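Local coordinates for hypothetical protein Atu0240 (Agrobacterium tumefaciens str. C58, PDB 2GAX) that is of unknown function but belongs to the DUF2000 family of the PTH2 clan, which suggests a distant kinship with Pth2-type peptidyl-tRNA hydrolases, at residues L84-M89 with R99-H104; K70-S75 with A110-M115. All blocks are in the same frame, centred on the assembly; numbering follows the deposited sequence.

Contact 1: L84-M89 with R99-H104; sequences LYIEEM and RQVFSH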
ATOM      1  N   LEU A  84      -1.924  -3.969  -4.047  1.00 26.30           N
ATOM      2  CA  LEU A  84      -1.186  -5.196  -3.750  1.00 26.11           C
ATOM      3  C   LEU A  84      -0.034  -5.385  -4.724  1.00 26.49           C
ATOM      4  O   LEU A  84      -0.155  -5.076  -5.915  1.00 25.07           O
ATOM      5  CB  LEU A  84      -2.102  -6.418  -3.777  1.00 27.12           C
ATOM      6  CG  LEU A  84      -1.660  -7.615  -2.915  1.00 26.64           C
ATOM      7  CD1 LEU A  84      -1.842  -7.368  -1.437  1.00 30.37           C
ATOM      8  CD2 LEU A  84      -2.355  -8.893  -3.348  1.00 28.00           C
ATOM      9  N   TYR A  85       1.074  -5.893  -4.195  1.00 26.47           N
ATOM     10  CA  TYR A  85       2.317  -6.068  -4.948  1.00 27.22           C
ATOM     11  C   TYR A  85       2.882  -7.420  -4.520  1.00 27.27           C
ATOM     12  O   TYR A  85       3.072  -7.662  -3.324  1.00 28.19           O
ATOM     13  CB  TYR A  85       3.280  -4.935  -4.568  1.00 27.36           C
ATOM     14  CG  TYR A  85       4.408  -4.632  -5.537  1.00 28.15           C
ATOM     15  CD1 TYR A  85       4.541  -3.354  -6.099  1.00 28.21           C
ATOM     16  CD2 TYR A  85       5.355  -5.609  -5.885  1.00 28.85           C
ATOM     17  CE1 TYR A  85       5.588  -3.060  -6.994  1.00 28.37           C
ATOM     18  CE2 TYR A  85       6.396  -5.322  -6.756  1.00 27.34           C
ATOM     19  CZ  TYR A  85       6.504  -4.060  -7.306  1.00 28.23           C
ATOM     20  OH  TYR A  85       7.551  -3.792  -8.162  1.00 31.14           O
ATOM     21  N   ILE A  86       3.102  -8.311  -5.487  1.00 27.19           N
ATOM     22  CA  ILE A  86       3.650  -9.649  -5.222  1.00 27.40           C
ATOM     23  C   ILE A  86       5.103  -9.721  -5.698  1.00 28.19           C
ATOM     24  O   ILE A  86       5.525  -8.923  -6.524  1.00 27.81           O
ATOM     25  CB  ILE A  86       2.813 -10.813  -5.863  1.00 26.77           C
ATOM     26  CG1 ILE A  86       2.812 -10.742  -7.405  1.00 26.64           C
ATOM     27  CG2 ILE A  86       1.369 -10.813  -5.333  1.00 28.08           C
ATOM     28  CD1 ILE A  86       2.341 -12.033  -8.083  1.00 26.48           C
ATOM     29  N   GLU A  87       5.849 -10.684  -5.162  1.00 29.14           N
ATOM     30  CA  GLU A  87       7.273 -10.835  -5.443  1.00 30.50           C
ATOM     31  C   GLU A  87       7.598 -10.939  -6.935  1.00 30.34           C
ATOM     32  O   GLU A  87       8.575 -10.351  -7.410  1.00 29.67           O
ATOM     33  CB  GLU A  87       7.809 -12.066  -4.712  1.00 31.00           C
ATOM     34  CG  GLU A  87       9.343 -12.147  -4.644  1.00 32.77           C
ATOM     35  CD  GLU A  87       9.820 -13.354  -3.852  1.00 33.27           C
ATOM     36  OE1 GLU A  87       9.383 -13.522  -2.703  1.00 34.52           O
ATOM     37  OE2 GLU A  87      10.625 -14.147  -4.399  1.00 39.75           O
ATOM     38  N   GLU A  88       6.768 -11.681  -7.667  1.00 30.13           N
ATOM     39  CA  GLU A  88       7.009 -11.943  -9.074  1.00 30.68           C
ATOM     40  C   GLU A  88       6.962 -10.677  -9.908  1.00 30.90           C
ATOM     41  O   GLU A  88       7.527 -10.645 -10.991  1.00 31.01           O
ATOM     42  CB  GLU A  88       6.023 -12.971  -9.626  1.00 30.76           C
ATOM     43  CG  GLU A  88       6.300 -14.414  -9.232  1.00 31.10           C
ATOM     44  CD  GLU A  88       5.910 -14.764  -7.805  1.00 34.57           C
ATOM     45  OE1 GLU A  88       5.299 -13.932  -7.090  1.00 34.53           O
ATOM     46  OE2 GLU A  88       6.211 -15.897  -7.398  1.00 36.03           O
HETATM   47  N   MSE A  89       6.303  -9.631  -9.402  1.00 30.56           N
HETATM   48  CA  MSE A  89       6.220  -8.359 -10.131  1.00 31.70           C
HETATM   49  C   MSE A  89       7.551  -7.596 -10.222  1.00 31.18           C
HETATM   50  O   MSE A  89       7.658  -6.617 -10.956  1.00 31.90           O
HETATM   51  CB  MSE A  89       5.110  -7.473  -9.555  1.00 31.17           C
HETATM   52  CG  MSE A  89       3.739  -8.020  -9.871  1.00 31.80           C
HETATM   53 SE   MSE A  89       2.326  -7.203  -8.788  1.00 36.05          SE
HETATM   54  CE  MSE A  89       2.705  -5.308  -9.101  1.00 31.26           C
ATOM     55  N   ARG A  99       0.373  -7.452 -14.360  1.00 28.67           N
ATOM     56  CA  ARG A  99      -1.044  -7.813 -14.173  1.00 28.76           C
ATOM     57  C   ARG A  99      -1.275  -9.271 -14.566  1.00 28.89           C
ATOM     58  O   ARG A  99      -2.020  -9.982 -13.892  1.00 27.41           O
ATOM     59  CB  ARG A  99      -1.979  -6.873 -14.922  1.00 29.46           C
ATOM     60  CG  ARG A  99      -2.158  -5.518 -14.238  1.00 28.80           C
ATOM     61  CD  ARG A  99      -3.278  -4.706 -14.858  1.00 30.69           C
ATOM     62  NE  ARG A  99      -2.981  -4.312 -16.230  1.00 29.01           N
ATOM     63  CZ  ARG A  99      -3.466  -4.914 -17.319  1.00 31.07           C
ATOM     64  NH1 ARG A  99      -4.288  -5.950 -17.226  1.00 30.08           N
ATOM     65  NH2 ARG A  99      -3.117  -4.479 -18.525  1.00 31.76           N
ATOM     66  N   GLN A 100      -0.583  -9.724 -15.618  1.00 29.36           N
ATOM     67  CA  GLN A 100      -0.652 -11.134 -16.052  1.00 30.57           C
ATOM     68  C   GLN A 100      -0.160 -12.098 -14.983  1.00 30.50           C
ATOM     69  O   GLN A 100      -0.883 -13.019 -14.610  1.00 30.24           O
ATOM     70  CB  GLN A 100       0.097 -11.360 -17.382  1.00 30.77           C
ATOM     71  CG  GLN A 100      -0.015 -12.780 -17.962  1.00 34.98           C
ATOM     72  CD  GLN A 100      -1.273 -12.987 -18.794  1.00 41.68           C
ATOM     73  OE1 GLN A 100      -2.253 -13.586 -18.330  1.00 45.73           O
ATOM     74  NE2 GLN A 100      -1.258 -12.477 -20.027  1.00 43.05           N
ATOM     75  N   VAL A 101       1.064 -11.887 -14.487  1.00 30.16           N
ATOM     76  CA  VAL A 101       1.633 -12.752 -13.450  1.00 30.22           C
ATOM     77  C   VAL A 101       0.841 -12.676 -12.139  1.00 29.76           C
ATOM     78  O   VAL A 101       0.653 -13.682 -11.462  1.00 28.77           O
ATOM     79  CB  VAL A 101       3.155 -12.486 -13.210  1.00 30.12           C
ATOM     80  CG1 VAL A 101       3.385 -11.319 -12.265  1.00 31.27           C
ATOM     81  CG2 VAL A 101       3.814 -13.724 -12.653  1.00 32.15           C
ATOM     82  N   PHE A 102       0.386 -11.477 -11.795  1.00 29.44           N
ATOM     83  CA  PHE A 102      -0.489 -11.287 -10.650  1.00 29.45           C
ATOM     84  C   PHE A 102      -1.698 -12.238 -10.698  1.00 29.49           C
ATOM     85  O   PHE A 102      -2.117 -12.764  -9.670  1.00 28.97           O
ATOM     86  CB  PHE A 102      -0.971  -9.834 -10.600  1.00 29.14           C
ATOM     87  CG  PHE A 102      -1.713  -9.483  -9.352  1.00 29.01           C
ATOM     88  CD1 PHE A 102      -1.018  -9.134  -8.196  1.00 29.25           C
ATOM     89  CD2 PHE A 102      -3.109  -9.471  -9.334  1.00 28.78           C
ATOM     90  CE1 PHE A 102      -1.690  -8.779  -7.041  1.00 30.09           C
ATOM     91  CE2 PHE A 102      -3.791  -9.143  -8.176  1.00 27.75           C
ATOM     92  CZ  PHE A 102      -3.096  -8.797  -7.026  1.00 27.75           C
ATOM     93  N   SER A 103      -2.248 -12.442 -11.891  1.00 30.60           N
ATOM     94  CA  SER A 103      -3.442 -13.294 -12.073  1.00 31.70           C
ATOM     95  C   SER A 103      -3.137 -14.793 -11.911  1.00 32.16           C
ATOM     96  O   SER A 103      -4.059 -15.620 -11.899  1.00 31.68           O
ATOM     97  CB  SER A 103      -4.106 -13.016 -13.435  1.00 31.99           C
ATOM     98  OG  SER A 103      -3.380 -13.609 -14.511  1.00 33.00           O
ATOM     99  N   HIS A 104      -1.844 -15.136 -11.796  1.00 32.41           N
ATOM    100  CA  HIS A 104      -1.412 -16.534 -11.648  1.00 32.98           C
ATOM    101  C   HIS A 104      -1.454 -17.021 -10.209  1.00 33.20           C
ATOM    102  O   HIS A 104      -1.218 -18.211  -9.947  1.00 33.86           O
ATOM    103  CB  HIS A 104      -0.006 -16.748 -12.234  1.00 33.24           C
ATOM    104  CG  HIS A 104       0.062 -16.559 -13.720  1.00 34.19           C
ATOM    105  ND1 HIS A 104       1.252 -16.506 -14.409  1.00 37.05           N
ATOM    106  CD2 HIS A 104      -0.915 -16.393 -14.644  1.00 35.20           C
ATOM    107  CE1 HIS A 104       1.007 -16.330 -15.695  1.00 37.42           C
ATOM    108  NE2 HIS A 104      -0.302 -16.263 -15.866  1.00 36.94           N
TER

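Contact 2: K70-S75 with A110-M115; sequences KIHQRS and AKVVGM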
ATOM      1  N   LYS A  70      -2.143 -13.214   6.063  1.00 35.14           N
ATOM      2  CA  LYS A  70      -3.382 -13.087   6.838  1.00 35.88           C
ATOM      3  C   LYS A  70      -3.981 -11.679   6.761  1.00 34.84           C
ATOM      4  O   LYS A  70      -5.196 -11.532   6.667  1.00 34.63           O
ATOM      5  CB  LYS A  70      -3.225 -13.563   8.294  1.00 35.96           C
ATOM      6  CG  LYS A  70      -1.963 -13.094   8.982  1.00 39.10           C
ATOM      7  CD  LYS A  70      -2.028 -13.276  10.518  1.00 38.72           C
ATOM      8  CE  LYS A  70      -0.927 -12.446  11.226  1.00 41.48           C
ATOM      9  NZ  LYS A  70      -0.832 -11.011  10.734  1.00 40.29           N
ATOM     10  N   ILE A  71      -3.119 -10.662   6.782  1.00 34.07           N
ATOM     11  CA  ILE A  71      -3.524  -9.263   6.586  1.00 33.71           C
ATOM     12  C   ILE A  71      -4.235  -9.109   5.236  1.00 33.85           C
ATOM     13  O   ILE A  71      -5.330  -8.541   5.156  1.00 33.55           O
ATOM     14  CB  ILE A  71      -2.309  -8.300   6.718  1.00 34.15           C
ATOM     15  CG1 ILE A  71      -1.850  -8.236   8.185  1.00 33.51           C
ATOM     16  CG2 ILE A  71      -2.671  -6.902   6.213  1.00 33.57           C
ATOM     17  CD1 ILE A  71      -0.493  -7.565   8.430  1.00 33.76           C
ATOM     18  N   HIS A  72      -3.616  -9.642   4.185  1.00 33.32           N
ATOM     19  CA  HIS A  72      -4.244  -9.725   2.870  1.00 33.66           C
ATOM     20  C   HIS A  72      -5.633 -10.403   2.964  1.00 33.56           C
ATOM     21  O   HIS A  72      -6.651  -9.828   2.565  1.00 33.62           O
ATOM     22  CB  HIS A  72      -3.300 -10.457   1.915  1.00 33.20           C
ATOM     23  CG  HIS A  72      -3.841 -10.651   0.532  1.00 32.88           C
ATOM     24  ND1 HIS A  72      -3.333 -11.602  -0.327  1.00 32.50           N
ATOM     25  CD2 HIS A  72      -4.834 -10.024  -0.145  1.00 32.34           C
ATOM     26  CE1 HIS A  72      -3.990 -11.555  -1.471  1.00 31.37           C
ATOM     27  NE2 HIS A  72      -4.912 -10.612  -1.383  1.00 33.02           N
ATOM     28  N   GLN A  73      -5.664 -11.609   3.528  1.00 33.80           N
ATOM     29  CA  GLN A  73      -6.913 -12.350   3.769  1.00 34.15           C
ATOM     30  C   GLN A  73      -7.955 -11.584   4.594  1.00 33.83           C
ATOM     31  O   GLN A  73      -9.135 -11.593   4.261  1.00 33.76           O
ATOM     32  CB  GLN A  73      -6.591 -13.717   4.404  1.00 34.45           C
ATOM     33  CG  GLN A  73      -5.848 -14.647   3.436  1.00 35.77           C
ATOM     34  CD  GLN A  73      -5.254 -15.875   4.101  1.00 36.70           C
ATOM     35  OE1 GLN A  73      -4.840 -15.834   5.263  1.00 42.20           O
ATOM     36  NE2 GLN A  73      -5.204 -16.975   3.367  1.00 40.21           N
ATOM     37  N   ARG A  74      -7.524 -10.907   5.650  1.00 33.16           N
ATOM     38  CA  ARG A  74      -8.426 -10.096   6.459  1.00 33.19           C
ATOM     39  C   ARG A  74      -9.044  -8.957   5.649  1.00 32.79           C
ATOM     40  O   ARG A  74     -10.219  -8.660   5.827  1.00 32.53           O
ATOM     41  CB  ARG A  74      -7.725  -9.516   7.684  1.00 33.20           C
ATOM     42  CG  ARG A  74      -7.270 -10.524   8.726  1.00 34.68           C
ATOM     43  CD  ARG A  74      -7.064  -9.809  10.032  1.00 37.95           C
ATOM     44  NE  ARG A  74      -6.359 -10.635  11.008  1.00 41.72           N
ATOM     45  CZ  ARG A  74      -5.085 -10.474  11.349  1.00 42.70           C
ATOM     46  NH1 ARG A  74      -4.354  -9.508  10.807  1.00 42.07           N
ATOM     47  NH2 ARG A  74      -4.546 -11.279  12.256  1.00 44.95           N
ATOM     48  N   SER A  75      -8.261  -8.320   4.768  1.00 31.97           N
ATOM     49  CA  SER A  75      -8.782  -7.177   4.000  1.00 31.56           C
ATOM     50  C   SER A  75      -9.887  -7.595   3.033  1.00 30.93           C
ATOM     51  O   SER A  75     -10.862  -6.877   2.870  1.00 31.30           O
ATOM     52  CB  SER A  75      -7.671  -6.431   3.252  1.00 31.23           C
ATOM     53  OG  SER A  75      -7.123  -7.234   2.220  1.00 32.30           O
ATOM     54  N   ALA A 110      -0.081 -16.602  -3.077  1.00 34.66           N
ATOM     55  CA  ALA A 110       0.731 -15.446  -3.466  1.00 34.04           C
ATOM     56  C   ALA A 110       1.899 -15.184  -2.502  1.00 33.65           C
ATOM     57  O   ALA A 110       1.834 -15.525  -1.310  1.00 34.48           O
ATOM     58  CB  ALA A 110      -0.134 -14.193  -3.627  1.00 33.33           C
ATOM     59  N   LYS A 111       2.973 -14.595  -3.026  1.00 32.57           N
ATOM     60  CA  LYS A 111       4.049 -14.096  -2.171  1.00 31.63           C
ATOM     61  C   LYS A 111       3.932 -12.578  -2.146  1.00 30.39           C
ATOM     62  O   LYS A 111       4.607 -11.887  -2.888  1.00 29.65           O
ATOM     63  CB  LYS A 111       5.424 -14.534  -2.677  1.00 32.23           C
ATOM     64  CG  LYS A 111       5.645 -16.032  -2.646  1.00 34.70           C
ATOM     65  CD  LYS A 111       6.825 -16.437  -3.534  1.00 39.29           C
ATOM     66  CE  LYS A 111       7.390 -17.789  -3.113  1.00 41.14           C
ATOM     67  NZ  LYS A 111       7.796 -18.615  -4.294  1.00 43.83           N
ATOM     68  N   VAL A 112       3.011 -12.073  -1.328  1.00 29.07           N
ATOM     69  CA  VAL A 112       2.817 -10.635  -1.210  1.00 28.37           C
ATOM     70  C   VAL A 112       4.050 -10.002  -0.596  1.00 28.09           C
ATOM     71  O   VAL A 112       4.562 -10.474   0.424  1.00 27.25           O
ATOM     72  CB  VAL A 112       1.588 -10.263  -0.373  1.00 28.41           C
ATOM     73  CG1 VAL A 112       1.421  -8.745  -0.320  1.00 27.18           C
ATOM     74  CG2 VAL A 112       0.334 -10.891  -0.975  1.00 29.75           C
ATOM     75  N   VAL A 113       4.529  -8.945  -1.245  1.00 27.77           N
ATOM     76  CA  VAL A 113       5.635  -8.158  -0.707  1.00 27.59           C
ATOM     77  C   VAL A 113       5.181  -6.798  -0.165  1.00 27.08           C
ATOM     78  O   VAL A 113       5.912  -6.134   0.563  1.00 27.26           O
ATOM     79  CB  VAL A 113       6.799  -8.037  -1.715  1.00 27.43           C
ATOM     80  CG1 VAL A 113       7.322  -9.441  -2.064  1.00 28.07           C
ATOM     81  CG2 VAL A 113       6.364  -7.298  -2.993  1.00 26.93           C
ATOM     82  N   GLY A 114       3.959  -6.394  -0.498  1.00 27.33           N
ATOM     83  CA  GLY A 114       3.412  -5.153   0.046  1.00 26.34           C
ATOM     84  C   GLY A 114       1.928  -5.039  -0.209  1.00 26.75           C
ATOM     85  O   GLY A 114       1.420  -5.599  -1.172  1.00 25.64           O
HETATM   86  N   MSE A 115       1.253  -4.313   0.674  1.00 27.50           N
HETATM   87  CA  MSE A 115      -0.160  -3.986   0.533  1.00 30.52           C
HETATM   88  C   MSE A 115      -0.403  -2.618   1.143  1.00 28.40           C
HETATM   89  O   MSE A 115       0.253  -2.238   2.119  1.00 28.18           O
HETATM   90  CB  MSE A 115      -1.037  -5.017   1.238  1.00 29.78           C
HETATM   91  CG  MSE A 115      -2.536  -4.828   1.014  1.00 33.57           C
HETATM   92 SE   MSE A 115      -3.607  -6.156   2.022  1.00 42.83          SE
HETATM   93  CE  MSE A 115      -4.111  -5.068   3.564  1.00 39.53           C
TER

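Contact 1: L84-M89 with R99-H104
F102 meets L84, I86 and M89 where helix 95-102 packs against strand 83-86, the outermost strand of the mixed sheet at that edge, and M89 makes a Met-aromatic contact with F102. The chain leaves the strand through a 3-10 segment that begins at E87, and reaches the helix at 95. The contact is apolar and lies near the surface of the protein.

Three partners gather round the CD1, CE1 and CZ atoms of the F102 ring. M89 SE and I86 CG2 lie on opposite sides of its plane, both obliquely. L84 comes to its edge, near the ring plane, with CD2 3.8 Å from F102 CZ. The two side chains stand at about a right angle. I86 approaches through its CG2 branch, 4.1 Å from F102 CE1. Its other branch runs to the helix backbone, where I86 CD1 lies 3.9 Å from F102 CA. F102 reaches this far because CG is anti to its backbone N (chi1 -171°), which swings the ring to the strand.

M89 is a selenomethionine. M89 SE is 5.1 Å from the centroid of the F102 ring, 67° off the ring normal. The chain then bends at chi3, and M89 CE ends over the centre of the Y85 ring, 3.9 Å above its plane. Two aromatic side chains are thus bridged by one side chain.

V101 fills the other part of the interface with both methyls. V101 CG1 meets M89 CG. E88 contributes only its aliphatic base, since its chain bends at chi2 and the carboxylate leads away. The approach there is V101 CG2 to E88 CB, at 3.8 Å.

Contact 2: K70-S75 with A110-M115
The H72 imidazole meets V112 obliquely, with H72 ND1 3.8 Å from V112 CG2. The selenium of M115, a selenomethionine, is also oblique to the ring, 5.4 Å from its centroid and 61° off the normal. H72 CG is anti to the backbone N (chi1 178°), which sets the ring beside V112. P107 and L84 also touch the H72 side chain.

M115 reaches the helix with an extended chain that bends only at chi3. Its SE lies 3.7 Å from H72 CA, against the helix backbone. M115 SE is also 3.7 Å from S75 OG. The terminal methyl turns to I71, and M115 CE is 3.5 Å from I71 CG2, a close approach. S75 OG donates a hydrogen bond of 2.7 Å to H72 O, one turn back. This satisfies the buried hydroxyl within its own helix.

The contact is buried. The axes of 70-75 and 112-115 run at 50° to each other and come within 9.9 Å. V113 and G114 both face Y85 in a classic beta bulge with strand 83-86. I127 of helix 121-127 touches I71, S75 and M115, and L68 of helix 65-77 touches V112.

Contacts 1 and 2 have centres about 12 Å apart and meet through neighbouring antiparallel strands, 83-86 and 112-120, of one sheet. Two probable backbone hydrogen bonds tie them: V113 N to Y85 O at 2.8 Å, and E87 N to K111 O at 2.9 Å. L84 serves both contacts: its CD1 lies 3.6 Å from M115 CG. Contact 1 lies near the surface, with its centre about 14 Å from that of the chain. Contact 2 is deeper, about 10 Å from it. Along the sequence, both segments of contact 1 fall between those of contact 2. The function of the protein is unknown, so the contacts cannot be tied to a site.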